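Local coordinates for protein endoglucanase (Thermotoga maritima, PDB 2FVG) that probably acts as a metal-dependent aminopeptidase of the M42 family, using two divalent metal cations per subunit, although it carries the name endoglucanase, at residues V65-S70 / D146-V151; V78-V83 / E124-D129. One frame throughout, in Å; residues are numbered along the deposited sequence.

Interaction 1 (V65-S70 / D146-V151); sequences VGFVVS and DYVSFV. With EDO (1,2-ethanediol), chain C.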
ATOM      1  N   VAL A  65       4.220  -2.199   7.454  1.00 32.42           N
ATOM      2  CA  VAL A  65       5.250  -2.584   8.404  1.00 29.98           C
ATOM      3  C   VAL A  65       4.662  -2.698   9.820  1.00 29.54           C
ATOM      4  O   VAL A  65       3.713  -1.982  10.169  1.00 24.93           O
ATOM      5  CB  VAL A  65       6.452  -1.604   8.357  1.00 29.35           C
ATOM      6  CG1 VAL A  65       7.445  -1.882   9.490  1.00 39.64           C
ATOM      7  CG2 VAL A  65       7.166  -1.769   7.040  1.00 32.76           C
ATOM      8  N   GLY A  66       5.236  -3.580  10.651  1.00 28.01           N
ATOM      9  CA  GLY A  66       4.706  -3.775  12.001  1.00 26.65           C
ATOM     10  C   GLY A  66       5.613  -4.630  12.845  1.00 29.93           C
ATOM     11  O   GLY A  66       6.826  -4.604  12.659  1.00 27.38           O
ATOM     12  N   PHE A  67       5.022  -5.382  13.773  1.00 28.71           N
ATOM     13  CA  PHE A  67       5.787  -6.205  14.692  1.00 29.53           C
ATOM     14  C   PHE A  67       4.991  -7.465  14.987  1.00 30.72           C
ATOM     15  O   PHE A  67       3.840  -7.605  14.551  1.00 31.05           O
ATOM     16  CB  PHE A  67       6.041  -5.425  16.008  1.00 31.22           C
ATOM     17  CG  PHE A  67       6.545  -4.021  15.796  1.00 32.18           C
ATOM     18  CD1 PHE A  67       7.902  -3.781  15.593  1.00 36.37           C
ATOM     19  CD2 PHE A  67       5.661  -2.950  15.751  1.00 35.87           C
ATOM     20  CE1 PHE A  67       8.375  -2.496  15.366  1.00 35.26           C
ATOM     21  CE2 PHE A  67       6.119  -1.658  15.525  1.00 37.09           C
ATOM     22  CZ  PHE A  67       7.486  -1.428  15.332  1.00 26.27           C
ATOM     23  N   VAL A  68       5.599  -8.371  15.748  1.00 31.05           N
ATOM     24  CA  VAL A  68       4.943  -9.589  16.156  1.00 29.61           C
ATOM     25  C   VAL A  68       5.349  -9.850  17.616  1.00 31.52           C
ATOM     26  O   VAL A  68       6.478  -9.563  18.015  1.00 28.95           O
ATOM     27  CB  VAL A  68       5.234 -10.750  15.165  1.00 31.25           C
ATOM     28  CG1 VAL A  68       6.715 -11.152  15.166  1.00 33.23           C
ATOM     29  CG2 VAL A  68       4.319 -11.942  15.417  1.00 28.55           C
ATOM     30  N   VAL A  69       4.395 -10.320  18.421  1.00 32.27           N
ATOM     31  CA  VAL A  69       4.643 -10.588  19.825  1.00 31.83           C
ATOM     32  C   VAL A  69       5.504 -11.830  19.909  1.00 32.84           C
ATOM     33  O   VAL A  69       5.092 -12.942  19.526  1.00 32.58           O
ATOM     34  CB  VAL A  69       3.345 -10.756  20.630  1.00 31.39           C
ATOM     35  CG1 VAL A  69       3.672 -11.053  22.077  1.00 30.46           C
ATOM     36  CG2 VAL A  69       2.478  -9.493  20.516  1.00 34.42           C
ATOM     37  N   SER A  70       6.723 -11.630  20.380  1.00 33.91           N
ATOM     38  CA  SER A  70       7.664 -12.734  20.497  1.00 35.57           C
ATOM     39  C   SER A  70       7.684 -13.313  21.906  1.00 34.29           C
ATOM     40  O   SER A  70       8.027 -14.476  22.092  1.00 34.27           O
ATOM     41  CB  SER A  70       9.061 -12.320  20.017  1.00 35.73           C
ATOM     42  OG  SER A  70       9.551 -11.200  20.731  1.00 42.80           O
ATOM     43  N   ASP A 146       0.876 -12.778  17.878  1.00 30.74           N
ATOM     44  CA  ASP A 146      -0.064 -11.748  17.455  1.00 31.76           C
ATOM     45  C   ASP A 146       0.666 -10.624  16.738  1.00 31.55           C
ATOM     46  O   ASP A 146       1.832 -10.350  17.013  1.00 32.46           O
ATOM     47  CB  ASP A 146      -0.879 -11.172  18.626  1.00 30.21           C
ATOM     48  CG  ASP A 146      -1.886 -12.175  19.217  1.00 34.74           C
ATOM     49  OD1 ASP A 146      -2.228 -13.190  18.551  1.00 28.42           O
ATOM     50  OD2 ASP A 146      -2.339 -11.942  20.371  1.00 32.60           O
ATOM     51  N   TYR A 147      -0.037  -9.975  15.825  1.00 32.23           N
ATOM     52  CA  TYR A 147       0.521  -8.871  15.062  1.00 33.18           C
ATOM     53  C   TYR A 147       0.243  -7.524  15.726  1.00 32.23           C
ATOM     54  O   TYR A 147      -0.876  -7.237  16.178  1.00 29.98           O
ATOM     55  CB  TYR A 147       0.036  -8.920  13.612  1.00 34.35           C
ATOM     56  CG  TYR A 147       0.678 -10.051  12.847  1.00 36.95           C
ATOM     57  CD1 TYR A 147       1.852  -9.842  12.124  1.00 39.41           C
ATOM     58  CD2 TYR A 147       0.141 -11.340  12.874  1.00 45.82           C
ATOM     59  CE1 TYR A 147       2.478 -10.892  11.434  1.00 46.90           C
ATOM     60  CE2 TYR A 147       0.760 -12.407  12.185  1.00 44.58           C
ATOM     61  CZ  TYR A 147       1.929 -12.169  11.472  1.00 42.86           C
ATOM     62  OH  TYR A 147       2.545 -13.191  10.786  1.00 42.41           O
ATOM     63  N   VAL A 148       1.293  -6.716  15.778  1.00 30.60           N
ATOM     64  CA  VAL A 148       1.283  -5.407  16.405  1.00 28.29           C
ATOM     65  C   VAL A 148       1.377  -4.345  15.332  1.00 27.43           C
ATOM     66  O   VAL A 148       2.294  -4.367  14.528  1.00 26.14           O
ATOM     67  CB  VAL A 148       2.536  -5.264  17.303  1.00 29.54           C
ATOM     68  CG1 VAL A 148       2.540  -3.929  18.018  1.00 29.41           C
ATOM     69  CG2 VAL A 148       2.632  -6.442  18.307  1.00 28.94           C
ATOM     70  N   SER A 149       0.425  -3.423  15.281  1.00 27.49           N
ATOM     71  CA  SER A 149       0.544  -2.366  14.291  1.00 29.61           C
ATOM     72  C   SER A 149       0.654  -1.010  14.982  1.00 31.66           C
ATOM     73  O   SER A 149       0.329  -0.881  16.165  1.00 30.89           O
ATOM     74  CB  SER A 149      -0.625  -2.407  13.321  1.00 29.42           C
ATOM     75  OG  SER A 149      -1.839  -2.213  13.991  1.00 33.43           O
ATOM     76  N   PHE A 150       1.152  -0.010  14.258  1.00 30.45           N
ATOM     77  CA  PHE A 150       1.200   1.335  14.787  1.00 30.24           C
ATOM     78  C   PHE A 150      -0.213   1.864  14.896  1.00 28.84           C
ATOM     79  O   PHE A 150      -1.116   1.448  14.152  1.00 35.53           O
ATOM     80  CB  PHE A 150       1.989   2.270  13.876  1.00 27.98           C
ATOM     81  CG  PHE A 150       3.438   1.998  13.849  1.00 30.17           C
ATOM     82  CD1 PHE A 150       4.257   2.454  14.878  1.00 29.78           C
ATOM     83  CD2 PHE A 150       4.003   1.314  12.789  1.00 26.92           C
ATOM     84  CE1 PHE A 150       5.634   2.216  14.854  1.00 33.12           C
ATOM     85  CE2 PHE A 150       5.358   1.076  12.751  1.00 29.01           C
ATOM     86  CZ  PHE A 150       6.179   1.522  13.793  1.00 33.73           C
ATOM     87  N   VAL A 151      -0.412   2.786  15.827  1.00 29.86           N
ATOM     88  CA  VAL A 151      -1.698   3.445  15.964  1.00 31.69           C
ATOM     89  C   VAL A 151      -1.511   4.848  15.399  1.00 33.27           C
ATOM     90  O   VAL A 151      -0.516   5.525  15.688  1.00 30.07           O
ATOM     91  CB  VAL A 151      -2.176   3.501  17.413  1.00 32.21           C
ATOM     92  CG1 VAL A 151      -3.274   4.550  17.577  1.00 32.81           C
ATOM     93  CG2 VAL A 151      -2.665   2.143  17.852  1.00 29.27           C
TER
HETATM   94  C1  EDO C 341       2.779   2.154   8.410  1.00 61.37           C
HETATM   95  O1  EDO C 341       3.108   1.244   9.455  1.00 70.52           O
HETATM   96  C2  EDO C 341       3.792   3.292   8.429  1.00 64.68           C
HETATM   97  O2  EDO C 341       3.287   4.399   7.679  1.00 59.59           O
HETATM   98  O   HOH W   1       1.525  -0.774  11.436  1.00 33.61           O

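Interaction 2 (V78-V83 / E124-D129); sequences VSFLPV and ENLRID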
ATOM      1  N   VAL A  78       5.372  -6.934  26.956  1.00 32.45           N
ATOM      2  CA  VAL A  78       5.651  -7.879  25.877  1.00 33.75           C
ATOM      3  C   VAL A  78       6.860  -7.462  25.041  1.00 34.07           C
ATOM      4  O   VAL A  78       7.097  -6.274  24.834  1.00 35.56           O
ATOM      5  CB  VAL A  78       4.408  -8.173  24.936  1.00 32.76           C
ATOM      6  CG1 VAL A  78       3.157  -8.508  25.757  1.00 35.27           C
ATOM      7  CG2 VAL A  78       4.123  -7.036  24.030  1.00 30.74           C
ATOM      8  N   SER A  79       7.632  -8.461  24.610  1.00 33.57           N
ATOM      9  CA  SER A  79       8.761  -8.280  23.711  1.00 31.59           C
ATOM     10  C   SER A  79       8.202  -8.478  22.300  1.00 32.06           C
ATOM     11  O   SER A  79       7.197  -9.174  22.107  1.00 30.24           O
ATOM     12  CB  SER A  79       9.855  -9.309  23.979  1.00 32.00           C
ATOM     13  OG  SER A  79      10.355  -9.216  25.317  1.00 31.60           O
ATOM     14  N   PHE A  80       8.862  -7.886  21.316  1.00 31.82           N
ATOM     15  CA  PHE A  80       8.387  -7.952  19.940  1.00 32.64           C
ATOM     16  C   PHE A  80       9.543  -7.963  18.940  1.00 33.35           C
ATOM     17  O   PHE A  80      10.678  -7.581  19.262  1.00 32.91           O
ATOM     18  CB  PHE A  80       7.426  -6.787  19.677  1.00 32.40           C
ATOM     19  CG  PHE A  80       8.056  -5.429  19.839  1.00 35.29           C
ATOM     20  CD1 PHE A  80       8.203  -4.853  21.098  1.00 31.52           C
ATOM     21  CD2 PHE A  80       8.497  -4.719  18.722  1.00 33.62           C
ATOM     22  CE1 PHE A  80       8.787  -3.592  21.249  1.00 24.50           C
ATOM     23  CE2 PHE A  80       9.086  -3.463  18.858  1.00 29.82           C
ATOM     24  CZ  PHE A  80       9.234  -2.895  20.120  1.00 25.68           C
ATOM     25  N   LEU A  81       9.264  -8.453  17.742  1.00 31.98           N
ATOM     26  CA  LEU A  81      10.256  -8.489  16.691  1.00 33.57           C
ATOM     27  C   LEU A  81       9.622  -7.787  15.506  1.00 34.34           C
ATOM     28  O   LEU A  81       8.409  -7.906  15.323  1.00 35.89           O
ATOM     29  CB  LEU A  81      10.609  -9.933  16.326  1.00 33.72           C
ATOM     30  CG  LEU A  81      11.209 -10.832  17.413  1.00 33.25           C
ATOM     31  CD1 LEU A  81      11.201 -12.285  16.949  1.00 34.93           C
ATOM     32  CD2 LEU A  81      12.609 -10.378  17.815  1.00 33.25           C
ATOM     33  N   PRO A  82      10.429  -7.052  14.711  1.00 33.51           N
ATOM     34  CA  PRO A  82       9.948  -6.312  13.540  1.00 34.73           C
ATOM     35  C   PRO A  82       9.427  -7.198  12.419  1.00 35.13           C
ATOM     36  O   PRO A  82       9.835  -8.356  12.295  1.00 35.82           O
ATOM     37  CB  PRO A  82      11.199  -5.578  13.048  1.00 32.95           C
ATOM     38  CG  PRO A  82      12.343  -6.413  13.557  1.00 35.55           C
ATOM     39  CD  PRO A  82      11.882  -6.879  14.905  1.00 33.70           C
ATOM     40  N   VAL A  83       8.506  -6.647  11.633  1.00 35.91           N
ATOM     41  CA  VAL A  83       7.961  -7.310  10.449  1.00 34.78           C
ATOM     42  C   VAL A  83       8.053  -6.232   9.375  1.00 36.57           C
ATOM     43  O   VAL A  83       7.168  -5.406   9.239  1.00 35.55           O
ATOM     44  CB  VAL A  83       6.502  -7.796  10.643  1.00 34.82           C
ATOM     45  CG1 VAL A  83       5.963  -8.438   9.367  1.00 29.83           C
ATOM     46  CG2 VAL A  83       6.407  -8.784  11.791  1.00 32.26           C
ATOM     47  N   GLU A 124      15.469  -6.095  21.453  1.00 46.91           N
ATOM     48  CA  GLU A 124      15.506  -6.850  22.706  1.00 45.97           C
ATOM     49  C   GLU A 124      15.437  -5.920  23.919  1.00 46.01           C
ATOM     50  O   GLU A 124      15.070  -6.348  25.022  1.00 46.56           O
ATOM     51  CB  GLU A 124      16.776  -7.713  22.779  1.00 45.43           C
ATOM     52  N   ASN A 125      15.785  -4.651  23.711  1.00 45.45           N
ATOM     53  CA  ASN A 125      15.766  -3.649  24.787  1.00 46.20           C
ATOM     54  C   ASN A 125      14.435  -2.882  24.909  1.00 44.25           C
ATOM     55  O   ASN A 125      14.220  -2.119  25.864  1.00 43.92           O
ATOM     56  CB  ASN A 125      16.953  -2.690  24.630  1.00 47.65           C
ATOM     57  CG  ASN A 125      18.304  -3.400  24.741  1.00 51.53           C
ATOM     58  OD1 ASN A 125      18.478  -4.334  25.539  1.00 55.64           O
ATOM     59  ND2 ASN A 125      19.273  -2.945  23.951  1.00 53.29           N
ATOM     60  N   LEU A 126      13.544  -3.107  23.943  1.00 41.88           N
ATOM     61  CA  LEU A 126      12.241  -2.458  23.904  1.00 38.56           C
ATOM     62  C   LEU A 126      11.135  -3.382  24.425  1.00 38.85           C
ATOM     63  O   LEU A 126      11.234  -4.602  24.321  1.00 39.11           O
ATOM     64  CB  LEU A 126      11.937  -2.009  22.471  1.00 38.19           C
ATOM     65  CG  LEU A 126      12.931  -1.011  21.859  1.00 36.84           C
ATOM     66  CD1 LEU A 126      12.637  -0.739  20.395  1.00 30.43           C
ATOM     67  CD2 LEU A 126      12.972   0.291  22.645  1.00 31.33           C
ATOM     68  N   ARG A 127      10.081  -2.791  24.984  1.00 39.47           N
ATOM     69  CA  ARG A 127       8.932  -3.538  25.497  1.00 38.31           C
ATOM     70  C   ARG A 127       7.668  -2.771  25.166  1.00 38.28           C
ATOM     71  O   ARG A 127       7.708  -1.548  25.053  1.00 40.85           O
ATOM     72  CB  ARG A 127       9.011  -3.672  27.024  1.00 38.64           C
ATOM     73  CG  ARG A 127      10.188  -4.461  27.574  1.00 39.08           C
ATOM     74  CD  ARG A 127      10.037  -5.959  27.363  1.00 39.95           C
ATOM     75  NE  ARG A 127      11.149  -6.712  27.942  1.00 41.87           N
ATOM     76  CZ  ARG A 127      12.273  -7.008  27.297  1.00 40.10           C
ATOM     77  NH1 ARG A 127      12.466  -6.610  26.036  1.00 30.47           N
ATOM     78  NH2 ARG A 127      13.211  -7.702  27.917  1.00 35.98           N
ATOM     79  N   ILE A 128       6.550  -3.470  24.982  1.00 34.84           N
ATOM     80  CA  ILE A 128       5.295  -2.757  24.765  1.00 33.09           C
ATOM     81  C   ILE A 128       4.588  -2.852  26.088  1.00 32.06           C
ATOM     82  O   ILE A 128       4.576  -3.909  26.715  1.00 33.31           O
ATOM     83  CB  ILE A 128       4.371  -3.364  23.687  1.00 30.78           C
ATOM     84  CG1 ILE A 128       5.128  -3.590  22.388  1.00 29.58           C
ATOM     85  CG2 ILE A 128       3.125  -2.448  23.475  1.00 28.19           C
ATOM     86  CD1 ILE A 128       4.359  -4.399  21.356  1.00 33.71           C
ATOM     87  N   ASP A 129       4.034  -1.732  26.522  1.00 31.96           N
ATOM     88  CA  ASP A 129       3.280  -1.685  27.736  1.00 29.58           C
ATOM     89  C   ASP A 129       1.838  -1.442  27.328  1.00 29.04           C
ATOM     90  O   ASP A 129       1.535  -0.457  26.664  1.00 28.95           O
ATOM     91  CB  ASP A 129       3.797  -0.549  28.629  1.00 32.04           C
ATOM     92  CG  ASP A 129       3.134  -0.521  30.005  1.00 37.41           C
ATOM     93  OD1 ASP A 129       2.563  -1.554  30.425  1.00 44.59           O
ATOM     94  OD2 ASP A 129       3.186   0.546  30.667  1.00 35.38           O
TER
HETATM   95  O   HOH W   2      11.094  -6.590  22.315  1.00 50.07           O

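Interaction 1 (V65-S70 / D146-V151)
F67 turns the edge of its ring toward the face of the F150 ring, an offset edge-to-face pair with centroids 5.3 Å apart and planes at 70°. F67 CE2 sits over the F150 face, and the nearest carbons of the two rings are F67 CZ and F150 CZ at 3.6 Å. In F67, CG stands anti to the carbonyl carbon (chi1 -48°), which carries the ring along the strand toward F150 while CB stays against V148 CB. V148 uses both branches: CG1 lies 4.0 Å from F67 CD2, and CG2 meets V69 CG2 at 3.8 Å, the two valines crossing at about a right angle. F67 and V148 lie on one face of an antiparallel six-stranded sheet, where the ring of F80 packs edge-to-face on F67; 66-72 and 147-150 are neighbours in this sheet, and V68 and Y147 point to the other face. F67 and V148 form the hydrogen-bonded pair, F67 N to V148 O and V148 N to F67 O, both at 3.0 Å. Farther along, V69 N bonds to D146 O at 2.9 Å, and V68 CG2 rests 3.4 Å from the same oxygen. The carboxylate of D146 is engaged elsewhere, by S143 N and a salt bridge to K99. Near F150 the strands part, and a water bridges them, donating to V65 O and accepting from F150 N at 2.9 Å; an ethanediol, probably from the crystallisation liquor, lies beside it.

Interaction 2 (V78-V83 / E124-D129)
V78 and I128 form a single antiparallel bridge in which each backbone N-H is matched to the other residue's carbonyl. V78 N donates to I128 O at 3.1 Å and I128 N to V78 O at 2.9 Å. Beyond this pair the strands diverge, and a water spans the widening: it accepts from F80 N and donates to L126 O, each at 2.8 Å. L126 O also takes a bond from R127 NH1, whose second acceptor is E124 O at 2.8 Å. NH1 comes to both carbonyls from above their planes, and the bend of the arginine at chi2 (-74°) folds the guanidinium back over its own chain to reach them. S79 OG lies over one face of that group, 3.4 Å from NH1 at an angle too poor for a hydrogen bond; the hydroxyl is bonded instead to E73. A leucine in place of R127 would probably leave E124 O without this donor and L126 O with one bond fewer, setting the backbone of 124-126 freer to shift. Apolar groups pack beside these bonds: V78 CG2 touches I128 CB, while F80 CD1 meets I128 CG1 at 3.6 Å and F80 CZ meets L126 CB. The F80 ring is brought there by a chi1 of 61°, with CG between the backbone N and the carbonyl carbon. Strands 78-83 and 126-129 are the outermost strands of the six-stranded antiparallel sheet, so their bridge joins its two edges and closes the sheet into a barrel-like curl; F80 and L126 both also pack on I105 of strand 101-107, and strand 66-72 runs along 78-83.

Overall arrangement
Following the chain from the N terminus, the first segment met is on strand 66-72, which leads into its antiparallel neighbour 78-83, so the first segments of the two interactions lie side by side. The chain then passes through strands 95-98 and 101-107 before 126-129 returns to 78-83, where interaction 2 closes the inner loop. Only later, after helix 135-139, does 147-150 pair with 66-72, and interaction 1 closes the outer loop with interaction 2 nested inside it. The contacts do not cross. Interaction 1 joins neighbours inside the sheet, while interaction 2 closes it on itself, and backbone bonds between G66 and V83 and between V68 and L81 connect the two.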